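DNA-damage inducible protein DDI1-like protein (Leishmania major, PDB 5YQ8) probably cleaves peptide bonds as an aspartic endopeptidase, this chain being the retroviral protease-like domain of a longer DDI1-family protein. Local coordinates at residues A[3-8]-A[18-23]; A[32-37]-A[87-92]; A[74-79]-A[98-103]. One frame throughout, in Å; residues are numbered along the deposited sequence.

Interaction 1. Residues A[3-8]-A[18-23]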
ATOM      1  N   VAL A   3     -12.949   4.411  -2.545  1.00 16.22           N
ATOM      2  CA  VAL A   3     -12.709   4.298  -1.096  1.00 14.69           C
ATOM      3  C   VAL A   3     -11.785   5.401  -0.602  1.00 13.09           C
ATOM      4  O   VAL A   3     -10.994   5.904  -1.335  1.00 12.24           O
ATOM      5  CB  VAL A   3     -12.188   2.919  -0.616  1.00 14.81           C
ATOM      6  CG1 VAL A   3     -13.196   1.803  -0.892  1.00 15.58           C
ATOM      7  CG2 VAL A   3     -10.835   2.574  -1.223  1.00 15.35           C
ATOM      8  N   THR A   4     -11.934   5.752   0.669  1.00 13.29           N
ATOM      9  CA  THR A   4     -10.959   6.573   1.379  1.00 13.53           C
ATOM     10  C   THR A   4      -9.573   5.892   1.468  1.00 11.96           C
ATOM     11  O   THR A   4      -9.446   4.763   1.816  1.00 11.32           O
ATOM     12  CB  THR A   4     -11.474   6.851   2.793  1.00 13.89           C
ATOM     13  OG1 THR A   4     -12.728   7.524   2.670  1.00 16.36           O
ATOM     14  CG2 THR A   4     -10.483   7.731   3.617  1.00 14.17           C
ATOM     15  N   MET A   5      -8.527   6.618   1.199  1.00 12.09           N
ATOM     16  CA  MET A   5      -7.155   6.026   1.354  1.00 12.25           C
ATOM     17  C   MET A   5      -6.809   6.051   2.808  1.00 11.21           C
ATOM     18  O   MET A   5      -7.455   6.770   3.530  1.00 13.19           O
ATOM     19  CB  MET A   5      -6.101   6.804   0.550  1.00 12.87           C
ATOM     20  CG  MET A   5      -6.487   7.063  -0.879  1.00 14.07           C
ATOM     21  SD  MET A   5      -6.335   5.664  -2.000  1.00 15.88           S
ATOM     22  CE  MET A   5      -7.957   5.031  -1.940  1.00 14.59           C
ATOM     23  N   LEU A   6      -5.810   5.294   3.245  1.00 10.08           N
ATOM     24  CA  LEU A   6      -5.526   5.084   4.692  1.00  9.44           C
ATOM     25  C   LEU A   6      -4.532   6.122   5.197  1.00  9.17           C
ATOM     26  O   LEU A   6      -3.398   6.148   4.749  1.00  8.58           O
ATOM     27  CB  LEU A   6      -4.932   3.690   4.981  1.00  8.93           C
ATOM     28  CG  LEU A   6      -5.752   2.512   4.493  1.00  8.98           C
ATOM     29  CD1 LEU A   6      -5.147   1.166   4.964  1.00  8.50           C
ATOM     30  CD2 LEU A   6      -7.226   2.661   4.973  1.00  9.19           C
ATOM     31  N   TYR A   7      -4.988   6.971   6.116  1.00  9.44           N
ATOM     32  CA  TYR A   7      -4.124   7.882   6.872  1.00  9.46           C
ATOM     33  C   TYR A   7      -4.324   7.710   8.371  1.00  8.79           C
ATOM     34  O   TYR A   7      -5.397   7.452   8.812  1.00 10.18           O
ATOM     35  CB  TYR A   7      -4.393   9.323   6.495  1.00  9.56           C
ATOM     36  CG  TYR A   7      -3.968   9.681   5.101  1.00 10.14           C
ATOM     37  CD1 TYR A   7      -4.759   9.351   3.968  1.00 10.05           C
ATOM     38  CD2 TYR A   7      -2.829  10.444   4.898  1.00 10.29           C
ATOM     39  CE1 TYR A   7      -4.336   9.686   2.707  1.00 10.11           C
ATOM     40  CE2 TYR A   7      -2.433  10.814   3.621  1.00 10.41           C
ATOM     41  CZ  TYR A   7      -3.155  10.418   2.551  1.00 10.24           C
ATOM     42  OH  TYR A   7      -2.703  10.840   1.376  1.00  9.94           O
ATOM     43  N   VAL A   8      -3.254   7.800   9.123  1.00  7.97           N
ATOM     44  CA  VAL A   8      -3.300   7.931  10.547  1.00  7.51           C
ATOM     45  C   VAL A   8      -2.681   9.235  11.013  1.00  7.07           C
ATOM     46  O   VAL A   8      -1.713   9.729  10.411  1.00  6.52           O
ATOM     47  CB  VAL A   8      -2.635   6.755  11.210  1.00  7.69           C
ATOM     48  CG1 VAL A   8      -3.466   5.496  10.999  1.00  7.73           C
ATOM     49  CG2 VAL A   8      -1.175   6.585  10.750  1.00  7.92           C
ATOM     50  N   LYS A  18      -0.276  13.997   9.639  1.00  8.38           N
ATOM     51  CA  LYS A  18      -0.960  12.837   9.165  1.00  8.97           C
ATOM     52  C   LYS A  18      -0.076  12.013   8.214  1.00  8.57           C
ATOM     53  O   LYS A  18       0.686  12.570   7.431  1.00  8.62           O
ATOM     54  CB  LYS A  18      -2.279  13.188   8.501  1.00  9.77           C
ATOM     55  CG  LYS A  18      -2.238  13.763   7.099  1.00 10.34           C
ATOM     56  CD  LYS A  18      -3.565  13.534   6.411  1.00 10.89           C
ATOM     57  CE  LYS A  18      -3.572  14.275   5.096  1.00 11.86           C
ATOM     58  NZ  LYS A  18      -3.385  15.766   5.234  1.00 12.89           N
ATOM     59  N   ALA A  19      -0.173  10.691   8.338  1.00  7.94           N
ATOM     60  CA  ALA A  19       0.752   9.758   7.697  1.00  7.89           C
ATOM     61  C   ALA A  19      -0.035   8.784   6.831  1.00  7.49           C
ATOM     62  O   ALA A  19      -0.944   8.148   7.311  1.00  7.12           O
ATOM     63  CB  ALA A  19       1.555   8.971   8.748  1.00  7.56           C
ATOM     64  N   PHE A  20       0.350   8.673   5.575  1.00  7.74           N
ATOM     65  CA  PHE A  20      -0.212   7.682   4.630  1.00  8.19           C
ATOM     66  C   PHE A  20       0.355   6.279   4.815  1.00  7.98           C
ATOM     67  O   PHE A  20       1.562   6.145   4.892  1.00  8.19           O
ATOM     68  CB  PHE A  20       0.110   8.136   3.241  1.00  8.50           C
ATOM     69  CG  PHE A  20      -0.533   7.321   2.141  1.00  8.65           C
ATOM     70  CD1 PHE A  20      -1.896   7.365   1.945  1.00  8.81           C
ATOM     71  CD2 PHE A  20       0.255   6.566   1.245  1.00  8.35           C
ATOM     72  CE1 PHE A  20      -2.471   6.693   0.877  1.00  8.46           C
ATOM     73  CE2 PHE A  20      -0.330   5.858   0.224  1.00  8.31           C
ATOM     74  CZ  PHE A  20      -1.701   5.902   0.048  1.00  8.09           C
ATOM     75  N   VAL A  21      -0.523   5.292   4.907  1.00  7.61           N
ATOM     76  CA  VAL A  21      -0.133   3.915   5.224  1.00  7.75           C
ATOM     77  C   VAL A  21      -0.181   3.079   3.944  1.00  7.82           C
ATOM     78  O   VAL A  21      -1.282   2.679   3.516  1.00  8.70           O
ATOM     79  CB  VAL A  21      -1.056   3.288   6.266  1.00  7.57           C
ATOM     80  CG1 VAL A  21      -0.721   1.807   6.466  1.00  7.64           C
ATOM     81  CG2 VAL A  21      -1.025   4.072   7.599  1.00  7.61           C
ATOM     82  N   ASP A  22       0.988   2.821   3.365  1.00  7.57           N
ATOM     83  CA  ASP A  22       1.146   2.308   1.971  1.00  7.95           C
ATOM     84  C   ASP A  22       1.890   1.016   1.968  1.00  8.12           C
ATOM     85  O   ASP A  22       3.088   1.021   2.066  1.00  9.07           O
ATOM     86  CB  ASP A  22       1.932   3.337   1.153  1.00  7.71           C
ATOM     87  CG  ASP A  22       1.944   3.075  -0.332  1.00  7.76           C
ATOM     88  OD1 ASP A  22       1.499   1.998  -0.774  1.00  7.54           O
ATOM     89  OD2 ASP A  22       2.459   3.983  -1.054  1.00  7.70           O
ATOM     90  N   SER A  23       1.200  -0.102   1.886  1.00  8.48           N
ATOM     91  CA  SER A  23       1.840  -1.418   1.974  1.00  8.75           C
ATOM     92  C   SER A  23       2.587  -1.780   0.728  1.00  8.88           C
ATOM     93  O   SER A  23       3.456  -2.625   0.765  1.00  8.13           O
ATOM     94  CB  SER A  23       0.800  -2.506   2.335  1.00  9.35           C
ATOM     95  OG  SER A  23       0.075  -3.000   1.199  1.00  9.48           O
TER

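Interaction 2. Residues A[32-37]-A[87-92]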
ATOM      1  N   LYS A  32      10.087  17.739   2.575  1.00 13.79           N
ATOM      2  CA  LYS A  32      10.971  18.741   3.195  1.00 14.99           C
ATOM      3  C   LYS A  32      10.223  19.675   4.124  1.00 15.48           C
ATOM      4  O   LYS A  32      10.726  20.019   5.206  1.00 16.10           O
ATOM      5  CB  LYS A  32      11.698  19.577   2.137  1.00 15.90           C
ATOM      6  CG  LYS A  32      12.614  20.657   2.729  1.00 17.31           C
ATOM      7  CD  LYS A  32      13.555  21.263   1.703  1.00 18.50           C
ATOM      8  CE  LYS A  32      14.380  22.401   2.299  1.00 18.91           C
ATOM      9  NZ  LYS A  32      15.525  22.712   1.361  1.00 19.03           N
ATOM     10  N   ARG A  33       9.003  20.025   3.714  1.00 16.44           N
ATOM     11  CA  ARG A  33       8.199  21.006   4.398  1.00 17.16           C
ATOM     12  C   ARG A  33       7.868  20.488   5.753  1.00 17.08           C
ATOM     13  O   ARG A  33       7.866  21.283   6.715  1.00 17.11           O
ATOM     14  CB  ARG A  33       6.898  21.315   3.615  1.00 17.94           C
ATOM     15  CG  ARG A  33       6.016  22.401   4.266  1.00 19.03           C
ATOM     16  CD  ARG A  33       4.886  22.848   3.324  1.00 19.24           C
ATOM     17  NE  ARG A  33       4.549  21.757   2.392  1.00 18.04           N
ATOM     18  CZ  ARG A  33       3.644  20.803   2.603  1.00 19.53           C
ATOM     19  NH1 ARG A  33       2.901  20.801   3.719  1.00 19.39           N
ATOM     20  NH2 ARG A  33       3.446  19.841   1.667  1.00 19.50           N
ATOM     21  N   THR A  34       7.561  19.184   5.851  1.00 18.12           N
ATOM     22  CA  THR A  34       7.143  18.591   7.141  1.00 17.76           C
ATOM     23  C   THR A  34       8.299  18.522   8.127  1.00 16.07           C
ATOM     24  O   THR A  34       8.171  18.928   9.302  1.00 17.88           O
ATOM     25  CB  THR A  34       6.561  17.227   6.936  1.00 18.61           C
ATOM     26  OG1 THR A  34       5.331  17.414   6.247  1.00 20.51           O
ATOM     27  CG2 THR A  34       6.248  16.547   8.306  1.00 20.68           C
ATOM     28  N   ALA A  35       9.424  18.022   7.666  1.00 14.62           N
ATOM     29  CA  ALA A  35      10.597  17.918   8.521  1.00 14.12           C
ATOM     30  C   ALA A  35      11.042  19.309   8.949  1.00 14.98           C
ATOM     31  O   ALA A  35      11.447  19.502  10.078  1.00 14.16           O
ATOM     32  CB  ALA A  35      11.698  17.164   7.811  1.00 13.46           C
ATOM     33  N   GLU A  36      10.987  20.277   8.044  1.00 17.05           N
ATOM     34  CA  GLU A  36      11.170  21.673   8.445  1.00 19.65           C
ATOM     35  C   GLU A  36      10.109  22.087   9.478  1.00 19.95           C
ATOM     36  O   GLU A  36      10.376  22.754  10.500  1.00 20.64           O
ATOM     37  CB  GLU A  36      11.128  22.611   7.223  1.00 21.50           C
ATOM     38  CG  GLU A  36      12.460  22.721   6.445  1.00 23.46           C
ATOM     39  CD  GLU A  36      12.374  23.526   5.132  1.00 25.24           C
ATOM     40  OE1 GLU A  36      11.406  23.346   4.359  1.00 29.93           O
ATOM     41  OE2 GLU A  36      13.269  24.354   4.875  1.00 26.40           O
ATOM     42  N   ARG A  37       8.886  21.669   9.254  1.00 20.64           N
ATOM     43  CA  ARG A  37       7.803  22.022  10.191  1.00 20.95           C
ATOM     44  C   ARG A  37       7.935  21.321  11.545  1.00 21.10           C
ATOM     45  O   ARG A  37       7.419  21.807  12.528  1.00 21.92           O
ATOM     46  CB  ARG A  37       6.461  21.757   9.518  1.00 21.43           C
ATOM     47  CG  ARG A  37       5.206  22.077  10.317  1.00 21.43           C
ATOM     48  CD  ARG A  37       4.012  22.053   9.352  1.00 19.78           C
ATOM     49  NE  ARG A  37       3.852  20.777   8.654  1.00 19.53           N
ATOM     50  CZ  ARG A  37       3.264  19.686   9.157  1.00 20.07           C
ATOM     51  NH1 ARG A  37       2.682  19.668  10.358  1.00 21.99           N
ATOM     52  NH2 ARG A  37       3.222  18.618   8.431  1.00 19.50           N
ATOM     53  N   ALA A  87       3.709  15.464  -2.414  1.00 23.78           N
ATOM     54  CA  ALA A  87       2.362  15.949  -2.118  1.00 23.14           C
ATOM     55  C   ALA A  87       2.016  15.614  -0.674  1.00 23.13           C
ATOM     56  O   ALA A  87       1.429  16.466   0.030  1.00 23.41           O
ATOM     57  CB  ALA A  87       1.331  15.341  -3.071  1.00 24.14           C
ATOM     58  N   MET A  88       2.425  14.393  -0.240  1.00 22.61           N
ATOM     59  CA  MET A  88       1.999  13.797   1.026  1.00 19.56           C
ATOM     60  C   MET A  88       3.056  14.004   2.074  1.00 20.32           C
ATOM     61  O   MET A  88       4.247  13.692   1.861  1.00 20.69           O
ATOM     62  CB  MET A  88       1.695  12.293   0.878  1.00 18.20           C
ATOM     63  CG  MET A  88       0.630  12.072  -0.145  1.00 17.05           C
ATOM     64  SD  MET A  88      -0.034  10.423  -0.015  1.00 17.18           S
ATOM     65  CE  MET A  88       1.289   9.358  -0.578  1.00 17.29           C
ATOM     66  N   ASP A  89       2.617  14.504   3.236  1.00 18.65           N
ATOM     67  CA  ASP A  89       3.535  14.888   4.305  1.00 16.78           C
ATOM     68  C   ASP A  89       4.430  13.716   4.696  1.00 15.19           C
ATOM     69  O   ASP A  89       5.649  13.849   4.723  1.00 15.30           O
ATOM     70  CB  ASP A  89       2.750  15.405   5.500  1.00 16.40           C
ATOM     71  CG  ASP A  89       2.068  16.738   5.193  1.00 18.01           C
ATOM     72  OD1 ASP A  89       2.229  17.226   4.012  1.00 16.85           O
ATOM     73  OD2 ASP A  89       1.444  17.327   6.153  1.00 17.13           O
ATOM     74  N   LEU A  90       3.829  12.554   4.934  1.00 12.77           N
ATOM     75  CA  LEU A  90       4.531  11.443   5.481  1.00 11.64           C
ATOM     76  C   LEU A  90       3.870  10.192   4.984  1.00 11.31           C
ATOM     77  O   LEU A  90       2.607  10.058   5.039  1.00 11.57           O
ATOM     78  CB  LEU A  90       4.465  11.510   7.019  1.00 11.83           C
ATOM     79  CG  LEU A  90       5.233  10.459   7.785  1.00 12.12           C
ATOM     80  CD1 LEU A  90       6.696  10.406   7.389  1.00 12.43           C
ATOM     81  CD2 LEU A  90       5.099  10.743   9.267  1.00 12.46           C
ATOM     82  N   ILE A  91       4.720   9.277   4.512  1.00  9.77           N
ATOM     83  CA  ILE A  91       4.341   7.985   4.072  1.00  9.26           C
ATOM     84  C   ILE A  91       4.972   6.927   5.009  1.00  8.96           C
ATOM     85  O   ILE A  91       6.234   6.874   5.165  1.00  8.99           O
ATOM     86  CB  ILE A  91       4.785   7.763   2.627  1.00  9.29           C
ATOM     87  CG1 ILE A  91       4.282   8.940   1.789  1.00  9.55           C
ATOM     88  CG2 ILE A  91       4.185   6.486   2.129  1.00  8.97           C
ATOM     89  CD1 ILE A  91       4.677   8.942   0.348  1.00 10.09           C
ATOM     90  N   ILE A  92       4.094   6.138   5.651  1.00  7.99           N
ATOM     91  CA  ILE A  92       4.470   4.952   6.358  1.00  7.68           C
ATOM     92  C   ILE A  92       4.600   3.809   5.336  1.00  7.83           C
ATOM     93  O   ILE A  92       3.612   3.307   4.833  1.00  7.32           O
ATOM     94  CB  ILE A  92       3.446   4.630   7.411  1.00  7.71           C
ATOM     95  CG1 ILE A  92       3.419   5.744   8.437  1.00  7.61           C
ATOM     96  CG2 ILE A  92       3.809   3.327   8.141  1.00  7.95           C
ATOM     97  CD1 ILE A  92       2.461   5.472   9.563  1.00  7.97           C
TER
HETATM   98  O   HOH W   1       0.942  19.312   3.698  1.00 17.88           O

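Interaction 3. Residues A[74-79]-A[98-103]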
ATOM      1  N   MET A  74       2.353   5.807  21.526  1.00 17.26           N
ATOM      2  CA  MET A  74       3.645   5.265  21.886  1.00 17.00           C
ATOM      3  C   MET A  74       4.674   6.007  21.116  1.00 14.45           C
ATOM      4  O   MET A  74       4.441   6.406  19.988  1.00 13.15           O
ATOM      5  CB  MET A  74       3.743   3.790  21.527  1.00 19.95           C
ATOM      6  CG  MET A  74       2.823   2.857  22.267  1.00 22.01           C
ATOM      7  SD  MET A  74       3.100   1.170  21.661  1.00 26.76           S
ATOM      8  CE  MET A  74       2.572   1.314  19.994  1.00 23.41           C
ATOM      9  N   TYR A  75       5.817   6.251  21.748  1.00 13.88           N
ATOM     10  CA  TYR A  75       7.024   6.745  20.989  1.00 13.53           C
ATOM     11  C   TYR A  75       7.654   5.666  20.162  1.00 11.51           C
ATOM     12  O   TYR A  75       8.116   4.714  20.723  1.00 12.49           O
ATOM     13  CB  TYR A  75       8.044   7.389  21.953  1.00 14.30           C
ATOM     14  CG  TYR A  75       7.585   8.764  22.331  1.00 15.49           C
ATOM     15  CD1 TYR A  75       6.636   8.942  23.340  1.00 17.17           C
ATOM     16  CD2 TYR A  75       8.014   9.886  21.634  1.00 16.29           C
ATOM     17  CE1 TYR A  75       6.166  10.195  23.693  1.00 17.16           C
ATOM     18  CE2 TYR A  75       7.525  11.163  21.960  1.00 17.77           C
ATOM     19  CZ  TYR A  75       6.610  11.300  23.005  1.00 18.67           C
ATOM     20  OH  TYR A  75       6.106  12.544  23.330  1.00 20.79           O
ATOM     21  N   ILE A  76       7.645   5.804  18.839  1.00 10.16           N
ATOM     22  CA  ILE A  76       8.124   4.800  17.906  1.00  9.74           C
ATOM     23  C   ILE A  76       9.257   5.360  17.024  1.00  8.89           C
ATOM     24  O   ILE A  76       9.090   6.377  16.370  1.00  8.81           O
ATOM     25  CB  ILE A  76       6.970   4.332  17.009  1.00 10.17           C
ATOM     26  CG1 ILE A  76       6.069   3.508  17.852  1.00 11.06           C
ATOM     27  CG2 ILE A  76       7.471   3.466  15.845  1.00 10.35           C
ATOM     28  CD1 ILE A  76       4.643   3.778  17.536  1.00 11.43           C
ATOM     29  N   PRO A  77      10.417   4.696  16.977  1.00  8.49           N
ATOM     30  CA  PRO A  77      11.514   5.229  16.218  1.00  8.65           C
ATOM     31  C   PRO A  77      11.300   4.962  14.743  1.00  9.39           C
ATOM     32  O   PRO A  77      11.216   3.776  14.355  1.00  9.14           O
ATOM     33  CB  PRO A  77      12.728   4.456  16.760  1.00  8.48           C
ATOM     34  CG  PRO A  77      12.174   3.197  17.269  1.00  8.24           C
ATOM     35  CD  PRO A  77      10.795   3.481  17.706  1.00  8.38           C
ATOM     36  N   PHE A  78      11.218   6.047  13.936  1.00 10.29           N
ATOM     37  CA  PHE A  78      11.150   5.996  12.495  1.00 10.27           C
ATOM     38  C   PHE A  78      12.446   6.369  11.824  1.00 10.81           C
ATOM     39  O   PHE A  78      13.219   7.149  12.312  1.00 11.39           O
ATOM     40  CB  PHE A  78      10.058   6.930  11.990  1.00 10.75           C
ATOM     41  CG  PHE A  78       8.699   6.249  11.909  1.00 11.07           C
ATOM     42  CD1 PHE A  78       8.039   5.833  13.082  1.00 10.91           C
ATOM     43  CD2 PHE A  78       8.110   5.976  10.671  1.00 11.09           C
ATOM     44  CE1 PHE A  78       6.846   5.179  13.028  1.00 10.41           C
ATOM     45  CE2 PHE A  78       6.887   5.323  10.622  1.00 11.23           C
ATOM     46  CZ  PHE A  78       6.260   4.933  11.797  1.00 10.76           C
ATOM     47  N   ALA A  79      12.649   5.814  10.636  1.00 12.22           N
ATOM     48  CA  ALA A  79      13.708   6.230   9.688  1.00 12.22           C
ATOM     49  C   ALA A  79      13.027   6.395   8.349  1.00 12.97           C
ATOM     50  O   ALA A  79      12.180   5.540   7.946  1.00 11.36           O
ATOM     51  CB  ALA A  79      14.783   5.202   9.546  1.00 12.16           C
ATOM     52  N   LYS A  98       6.666  -3.255   8.726  1.00  8.03           N
ATOM     53  CA  LYS A  98       7.406  -4.434   9.136  1.00  8.44           C
ATOM     54  C   LYS A  98       8.339  -4.251  10.313  1.00  8.85           C
ATOM     55  O   LYS A  98       8.357  -5.043  11.212  1.00 10.23           O
ATOM     56  CB  LYS A  98       8.188  -5.014   7.949  1.00  8.29           C
ATOM     57  CG  LYS A  98       7.318  -5.558   6.838  1.00  7.93           C
ATOM     58  CD  LYS A  98       8.120  -6.635   6.130  1.00  8.05           C
ATOM     59  CE  LYS A  98       7.261  -7.702   5.545  1.00  7.74           C
ATOM     60  NZ  LYS A  98       8.110  -8.402   4.595  1.00  7.75           N
ATOM     61  N   ARG A  99       9.050  -3.162  10.392  1.00  9.43           N
ATOM     62  CA  ARG A  99       9.957  -2.953  11.521  1.00  9.14           C
ATOM     63  C   ARG A  99       9.256  -2.951  12.893  1.00  9.53           C
ATOM     64  O   ARG A  99       9.787  -3.406  13.896  1.00  8.65           O
ATOM     65  CB  ARG A  99      10.697  -1.621  11.282  1.00  9.35           C
ATOM     66  CG  ARG A  99      11.327  -1.008  12.502  1.00  9.16           C
ATOM     67  CD  ARG A  99      12.438  -1.917  13.013  1.00  9.37           C
ATOM     68  NE  ARG A  99      12.899  -1.302  14.225  1.00  9.49           N
ATOM     69  CZ  ARG A  99      12.400  -1.521  15.427  1.00  9.74           C
ATOM     70  NH1 ARG A  99      11.437  -2.406  15.625  1.00 10.77           N
ATOM     71  NH2 ARG A  99      12.840  -0.809  16.439  1.00  9.70           N
ATOM     72  N   HIS A 100       8.064  -2.408  12.926  1.00 10.17           N
ATOM     73  CA  HIS A 100       7.281  -2.344  14.152  1.00 11.08           C
ATOM     74  C   HIS A 100       6.104  -3.329  14.188  1.00 11.61           C
ATOM     75  O   HIS A 100       5.240  -3.243  15.073  1.00 12.02           O
ATOM     76  CB  HIS A 100       6.793  -0.899  14.379  1.00 10.94           C
ATOM     77  CG  HIS A 100       7.891   0.096  14.353  1.00 10.79           C
ATOM     78  ND1 HIS A 100       8.802   0.220  15.376  1.00 11.35           N
ATOM     79  CD2 HIS A 100       8.263   0.977  13.404  1.00 11.07           C
ATOM     80  CE1 HIS A 100       9.671   1.161  15.067  1.00 11.13           C
ATOM     81  NE2 HIS A 100       9.382   1.623  13.860  1.00 11.14           N
ATOM     82  N   GLN A 101       6.107  -4.291  13.264  1.00 12.21           N
ATOM     83  CA  GLN A 101       5.203  -5.430  13.273  1.00 12.37           C
ATOM     84  C   GLN A 101       3.761  -4.964  13.367  1.00 12.62           C
ATOM     85  O   GLN A 101       2.972  -5.502  14.127  1.00 13.94           O
ATOM     86  CB  GLN A 101       5.564  -6.325  14.446  1.00 13.04           C
ATOM     87  CG  GLN A 101       6.993  -6.852  14.408  1.00 13.38           C
ATOM     88  CD  GLN A 101       7.275  -7.733  15.576  1.00 14.48           C
ATOM     89  OE1 GLN A 101       6.427  -7.877  16.475  1.00 17.92           O
ATOM     90  NE2 GLN A 101       8.487  -8.295  15.633  1.00 15.96           N
ATOM     91  N   MET A 102       3.432  -3.945  12.577  1.00 12.29           N
ATOM     92  CA  MET A 102       2.120  -3.339  12.574  1.00 12.88           C
ATOM     93  C   MET A 102       1.099  -4.251  11.915  1.00 12.36           C
ATOM     94  O   MET A 102       1.425  -5.218  11.249  1.00 11.99           O
ATOM     95  CB  MET A 102       2.153  -1.931  11.897  1.00 12.84           C
ATOM     96  CG  MET A 102       3.009  -0.943  12.648  1.00 13.32           C
ATOM     97  SD  MET A 102       3.020   0.654  11.810  1.00 16.04           S
ATOM     98  CE  MET A 102       4.472   1.469  12.495  1.00 15.63           C
ATOM     99  N   MET A 103      -0.164  -3.891  12.119  1.00 12.84           N
ATOM    100  CA  MET A 103      -1.282  -4.603  11.594  1.00 12.59           C
ATOM    101  C   MET A 103      -2.207  -3.566  10.983  1.00 12.06           C
ATOM    102  O   MET A 103      -2.629  -2.601  11.645  1.00 11.39           O
ATOM    103  CB  MET A 103      -1.962  -5.427  12.689  1.00 14.47           C
ATOM    104  CG  MET A 103      -1.090  -6.536  13.360  1.00 15.76           C
ATOM    105  SD  MET A 103      -1.612  -7.165  15.000  1.00 19.57           S
ATOM    106  CE  MET A 103      -0.168  -8.037  15.592  1.00 20.14           C
TER

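Interaction 1. Residues A[3-8]-A[18-23]
Tyr7 pairs with Phe20 as an antiparallel non-hydrogen-bonded pair, CA to CA 4.5 Å, and Val8 with Ala19 as the hydrogen-bonded pair beside it. Val8 and Ala19 exchange both N-H to O bonds, Ala19 N to Val8 O being 2.8 Å. A further backbone bond joins Val21 N to Leu6 O at 3.0 Å. Tyr7 and Phe20 project from one side of the sheet. Phe20 CG lies anti to its own N (chi1 -173°), which brings CD1 over one face of the Tyr7 ring, toward its rim and 3.4 Å from Tyr7 CZ. With planes 55° apart the rings form an oblique pair. Met5 CB meets the Phe20 ring at its edge, in plane, and Lys18 CD lies 3.5 Å from Tyr7 CD2 while its NZ bonds Leu126 O. On the other side of the sheet Val8 CG2 touches Ala19 CB. Val8 CG2 also lies 4.0 Å from Val21 CG2. Ile104 of strand 103-105 packs on both Leu6 and Val21. This is the first beta hairpin of a retropepsin fold, whose second strand leads into Asp22, the probable catalytic aspartate; Asp22 OD1 lies close to its counterpart in the second subunit, as expected of a dimeric aspartic protease.

Interaction 2. Residues A[32-37]-A[87-92]
Asp89 faces helix 32-37, and its carboxylate is met by two arginines one helical turn apart, Arg33 and Arg37, each at a different oxygen; the three form a salt-bridge network. The shorter ion pair runs from Arg37 NH2 to Asp89 OD2, 3.2 Å. Here the guanidinium and carboxylate planes stand 46° apart, so the two groups do not meet as a coplanar, two-pronged pair. Arg33 NH1 to Asp89 OD1 is a long salt bridge of 3.6 Å, and its planes are turned further, by 64°. Each oxygen thus has a positive group nearby, which would probably help keep Asp89 ionised.

A water supplements the long pair: it accepts from Arg33 NH1 and donates to Asp89 OD1. The distances from the water oxygen to Arg33 NH1 and to Asp89 OD1 are both 2.5 Å, shorter than usual, so the exact geometry of this bridge is doubtful.

Hydrogen bonds steady the participants. Arg37 NH2 also donates to Thr34 OG1 within the helix, at 3.3 Å, with the hydroxyl tilted out of the guanidinium plane; Arg37 NH1 bonds Leu16 O. Asn31 serves both segments, through OD1 to Thr34 OG1 and through ND2 to Asp89 OD1.

The van der Waals part is small. Thr34 OG1 sits 3.4 Å from Asp89 CB, the two side chains crossing at about a right angle. That hydroxyl lies beside the backbone N (chi1 -68°), on the side of the residue turned to Asp89.

The contact lies at the surface, where the helix that follows strand 29-31 meets the loop entering strand 90-92. In the sheet, strand 90-92 runs between strands 15-21 and 29-31. Arg37 also packs on Val15 and Val17, so the charged cluster ties helix 32-37 to the entry of strand 90-92, with Arg37 reaching strand 15-21 beside it.

Interaction 3. Residues A[74-79]-A[98-103]
The His100 imidazole lies with one face under Ile76 CG2, which stands 3.3 Å from the ring centroid and only 12° off the ring normal, a CH-pi contact over the centre of the ring. Ile76 CG2 is anti to its backbone N, and this branch is the one turned onto the imidazole. The opposite face carries CG of Arg99, the residue just before His100, so the imidazole is held between two aliphatic groups. At the ring edge and in its plane sits Pro77 O, 2.9 Å from His100 NE2; the hydrogen bond is weak, bent to 123° at the hydrogen. NE2 has a second weak partner in Gln96 OE1. Pro77 CD comes to 3.7 Å from His100 CE1. Phe78 lies nearly parallel to His100, planes 25° apart, but with centroids 5.6 Å apart the rings barely overlap. Phe78 CZ instead meets Met102 CE at 4.0 Å, at the end of a side chain extended beyond CG. His100 is the first residue beyond helix 94-99, and Gln101, with positive phi, closes that helix in a Schellman motif. The helix end and the following turn thus pack on strand 74-83, which pairs with strand 62-71, while Met102 also touches Ile113 of strand 110-113.

In the fold
Interaction 1 is the buried contact, interaction 3 is partly buried, and interaction 2 lies at the surface. All three reach the same mixed sheet. Interactions 1 and 2 are adjoining: strands 15-21 and 90-92 are neighbours, with probable backbone hydrogen bonds from Phe20 to Leu90 and Ile92, and Met88 packs on Tyr7 and Phe20. Interaction 3 meets interaction 2 where Ile92 touches Phe78, but its nearest atoms stay about 7 Å from interaction 1. Chemistry follows position: strand pairing and apolar packing inside, ring faces and a weak bond at the helix end, ionic and water-mediated links outside. Interactions 1 and 3 also touch the second subunit.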